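Local coordinates for uncharacterized protein (Paraburkholderia phytofirmans, PDB 5T11) that probably serves, as a dodecameric periplasmic lipoprotein of the PelC type, in guiding Pel polysaccharide export across the outer membrane, at residues R100-T103 / G107-V110; V125-T130 / L153-A158. The protein carries 1 engineered substitution. All coordinates share one frame; numbering follows the deposited sequence.

Contact 1 (R100-T103 / G107-V110); sequences RYKT and GEPV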
# COMPACT_ATOMS: atom_id res chain seq x y z
N ARG B 100 11.97 -23.84 0.43
CA ARG B 100 11.60 -22.51 -0.05
C ARG B 100 12.75 -21.96 -0.88
O ARG B 100 13.86 -22.50 -0.86
CB ARG B 100 11.29 -21.56 1.12
CG ARG B 100 12.52 -21.33 2.03
CD ARG B 100 12.28 -20.24 3.08
NE ARG B 100 12.02 -18.94 2.45
CZ ARG B 100 11.93 -17.79 3.12
NH1 ARG B 100 12.09 -17.76 4.45
NH2 ARG B 100 11.69 -16.67 2.46
N TYR B 101 12.47 -20.88 -1.61
CA TYR B 101 13.54 -19.99 -2.05
C TYR B 101 13.76 -18.96 -0.96
O TYR B 101 12.80 -18.48 -0.35
CB TYR B 101 13.21 -19.29 -3.38
CG TYR B 101 13.05 -20.23 -4.56
CD1 TYR B 101 14.16 -20.67 -5.28
CD2 TYR B 101 11.78 -20.69 -4.96
CE1 TYR B 101 14.04 -21.53 -6.36
CE2 TYR B 101 11.65 -21.58 -6.05
CZ TYR B 101 12.79 -21.99 -6.74
OH TYR B 101 12.70 -22.86 -7.82
N LYS B 102 15.02 -18.66 -0.68
CA LYS B 102 15.28 -17.54 0.21
C LYS B 102 14.79 -16.26 -0.47
O LYS B 102 14.52 -16.22 -1.67
CB LYS B 102 16.78 -17.46 0.57
CG LYS B 102 17.22 -18.59 1.52
CD LYS B 102 18.76 -18.81 1.57
CE LYS B 102 19.52 -17.56 1.94
NZ LYS B 102 20.97 -17.90 2.29
N THR B 103 14.64 -15.21 0.33
CA THR B 103 13.93 -14.03 -0.10
C THR B 103 14.77 -13.22 -1.09
O THR B 103 16.00 -13.22 -1.04
CB THR B 103 13.53 -13.18 1.11
OG1 THR B 103 12.45 -12.31 0.76
CG2 THR B 103 14.71 -12.33 1.59
N GLY B 107 17.07 -15.25 -4.95
CA GLY B 107 17.18 -16.00 -3.72
C GLY B 107 17.28 -17.49 -4.01
O GLY B 107 16.49 -18.02 -4.81
N GLU B 108 18.24 -18.17 -3.35
CA GLU B 108 18.59 -19.55 -3.63
C GLU B 108 17.59 -20.52 -2.99
O GLU B 108 17.02 -20.25 -1.93
CB GLU B 108 20.00 -19.85 -3.13
CG GLU B 108 20.23 -19.68 -1.64
CD GLU B 108 20.79 -18.30 -1.28
OE1 GLU B 108 20.36 -17.29 -1.88
OE2 GLU B 108 21.67 -18.24 -0.39
N PRO B 109 17.37 -21.67 -3.63
CA PRO B 109 16.54 -22.72 -3.00
C PRO B 109 17.25 -23.37 -1.83
O PRO B 109 18.47 -23.55 -1.83
CB PRO B 109 16.33 -23.73 -4.14
CG PRO B 109 17.53 -23.55 -5.04
CD PRO B 109 17.83 -22.05 -4.97
N VAL B 110 16.47 -23.73 -0.81
CA VAL B 110 16.98 -24.40 0.38
C VAL B 110 16.00 -25.49 0.79
O VAL B 110 14.78 -25.28 0.78
CB VAL B 110 17.21 -23.39 1.53
CG1 VAL B 110 18.36 -22.43 1.21
CG2 VAL B 110 15.96 -22.58 1.78

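Contact 2 (V125-T130 / L153-A158); sequences VVWSAT and LSPLQA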
# COMPACT_ATOMS: atom_id res chain seq x y z
N VAL B 125 11.81 -47.87 15.01
CA VAL B 125 12.58 -47.13 14.02
C VAL B 125 13.88 -47.90 13.77
O VAL B 125 14.72 -48.02 14.67
CB VAL B 125 12.87 -45.69 14.48
CG1 VAL B 125 13.86 -45.02 13.52
CG2 VAL B 125 11.58 -44.89 14.57
N VAL B 126 14.04 -48.44 12.56
CA VAL B 126 15.21 -49.25 12.24
C VAL B 126 16.24 -48.48 11.43
O VAL B 126 17.36 -48.97 11.23
CB VAL B 126 14.81 -50.54 11.49
CG1 VAL B 126 13.90 -51.42 12.37
CG2 VAL B 126 14.15 -50.23 10.15
N TRP B 127 15.91 -47.27 10.98
CA TRP B 127 16.82 -46.44 10.20
C TRP B 127 16.25 -45.03 10.17
O TRP B 127 15.03 -44.85 10.18
CB TRP B 127 16.97 -46.99 8.77
CG TRP B 127 17.80 -46.17 7.83
CD1 TRP B 127 19.13 -46.35 7.54
CD2 TRP B 127 17.36 -45.07 7.02
NE1 TRP B 127 19.53 -45.41 6.62
CE2 TRP B 127 18.47 -44.62 6.28
CE3 TRP B 127 16.13 -44.42 6.86
CZ2 TRP B 127 18.39 -43.54 5.40
CZ3 TRP B 127 16.05 -43.34 5.98
CH2 TRP B 127 17.17 -42.91 5.26
N SER B 128 17.14 -44.05 10.15
CA SER B 128 16.70 -42.66 10.06
C SER B 128 17.84 -41.83 9.50
O SER B 128 19.00 -42.25 9.50
CB SER B 128 16.24 -42.12 11.42
OG SER B 128 17.28 -42.21 12.40
N ALA B 129 17.49 -40.63 9.02
CA ALA B 129 18.48 -39.76 8.41
C ALA B 129 17.93 -38.35 8.30
O ALA B 129 16.71 -38.12 8.34
CB ALA B 129 18.91 -40.27 7.03
N THR B 130 18.85 -37.41 8.16
CA THR B 130 18.60 -35.98 8.02
C THR B 130 19.47 -35.46 6.89
O THR B 130 20.66 -35.82 6.78
CB THR B 130 18.92 -35.22 9.31
OG1 THR B 130 18.19 -35.80 10.41
CG2 THR B 130 18.55 -33.73 9.18
N LEU B 153 18.12 -40.96 0.85
CA LEU B 153 17.52 -42.28 0.83
C LEU B 153 18.38 -43.33 0.13
O LEU B 153 17.95 -44.49 -0.01
CB LEU B 153 16.14 -42.23 0.16
CG LEU B 153 15.08 -41.35 0.84
CD1 LEU B 153 13.72 -41.47 0.13
CD2 LEU B 153 14.94 -41.67 2.33
N SER B 154 19.59 -42.97 -0.29
CA SER B 154 20.45 -43.93 -0.97
C SER B 154 20.75 -45.20 -0.15
O SER B 154 20.92 -46.26 -0.78
CB SER B 154 21.76 -43.26 -1.40
OG SER B 154 22.58 -42.95 -0.29
N PRO B 155 20.85 -45.18 1.19
CA PRO B 155 21.06 -46.45 1.90
C PRO B 155 19.87 -47.41 1.84
O PRO B 155 20.02 -48.57 2.22
CB PRO B 155 21.36 -46.02 3.34
CG PRO B 155 21.76 -44.55 3.24
CD PRO B 155 20.94 -44.02 2.11
N LEU B 156 18.69 -46.97 1.39
CA LEU B 156 17.55 -47.86 1.26
C LEU B 156 17.44 -48.51 -0.12
O LEU B 156 16.43 -49.16 -0.41
CB LEU B 156 16.25 -47.12 1.57
CG LEU B 156 16.21 -46.40 2.92
CD1 LEU B 156 14.83 -45.80 3.16
CD2 LEU B 156 16.59 -47.34 4.05
N GLN B 157 18.45 -48.36 -0.97
CA GLN B 157 18.46 -49.08 -2.23
C GLN B 157 18.49 -50.59 -2.00
O GLN B 157 19.01 -51.08 -0.99
CB GLN B 157 19.66 -48.66 -3.08
CG GLN B 157 19.60 -47.21 -3.52
CD GLN B 157 20.91 -46.72 -4.11
OE1 GLN B 157 21.87 -47.48 -4.25
NE2 GLN B 157 20.96 -45.43 -4.47
N ALA B 158 17.89 -51.33 -2.92
CA ALA B 158 17.89 -52.78 -2.82
C ALA B 158 19.31 -53.29 -3.01
O ALA B 158 20.00 -52.90 -3.96
CB ALA B 158 16.96 -53.40 -3.86

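Contact 1 (R100-T103 / G107-V110)
Arg100 and Val110 form a hydrogen-bonded antiparallel pair, followed by the non-hydrogen-bonded pair of Tyr101 and Pro109, at the loop end of the hairpin that leads into strand 109-119. Val110 N reaches Arg100 O at 2.9 Å, and Lys102 N then donates to Glu108 O at 2.8 Å. Beside this backbone, Tyr101 CD1 and CE1 touch the proline, CE1 lying 3.9 Å from Pro109 CB, while the tyrosine hydroxyl bonds Glu98 of a third subunit. Val110 sends CG2 to Arg100 CG at 3.7 Å and CG1 to the CD methylene of Lys102. That lysine chain bends at chi3 (56°) and passes over the Glu108 carboxylate, so that NZ meets OE2 at 2.8 Å from above the carboxylate plane. In a second subunit, Arg138 pairs with the same OE2, and the backbone carbonyls of Ser137 and Ser139 accept bonds from Lys102 NZ. Shared between two cations, the largely buried carboxylate is probably stabilised in its charged form, and the intrachain salt bridge becomes part of the polar join between neighbouring subunits of the dodecamer.

Contact 2 (V125-T130 / L153-A158)
The segment that follows helix 141-152 packs against the sheet, and within residues 125-130 of strand 125-134 it is Trp127 that makes the contact, meeting Leu153, Pro155 and Leu156. Leu156 comes from the opposite direction and sets its CD2 methyl over one face of the indole, 3.8 Å from Trp127 CD2. This is a CH-pi contact to the five-membered ring, the methyl lying 17° off the ring normal and 4.0 Å from the centroid. The other branch, Leu156 CD1, reaches farther along the indole to Trp127 CZ3 at 3.9 Å. With its CG anti to the backbone N (chi1 176°), the tryptophan extends from the strand toward the 3-10 turn of residues 154-156.

Val126 and Trp127 both face Leu117 on strand 109-119, forming a classic beta bulge, and it is from this irregular point in the mixed sheet that the indole projects. The turn receiving it is closed by a backbone bond from Leu156 N to Leu153 O, 2.9 Å long, and Leu153, Pro155 and Leu156 all lie on it. Pro155 CB approaches Trp127 NE1 at 3.8 Å, the two side chains running at about a right angle to each other. At the six-membered ring, Leu153 CD2 touches Trp127 CH2 at 3.9 Å. Leu92 of strand 90-99 packs on both leucines, Phe115 of strand 109-119 also touches Leu153, and Gln9 of strand 5-9 lies against Pro155.

Contacts 1 and 2 illustrate how one sheet can serve both the interior of a subunit and its assembly. Their centres stand 27 Å apart, on opposite sides of the chain's centre, and the nearest atoms remain about 12 Å from each other. They are joined through neighbouring antiparallel strands: 109-119 starts in contact 1, and 125-134, which follows it in sequence, supplies one side of contact 2. Contact 1 combines backbone bonds and a salt bridge with apolar contacts, and reaches two neighbouring subunits; contact 2 is apolar between its two segments, although Thr130 on its strand hydrogen-bonds Asn45 of a second subunit.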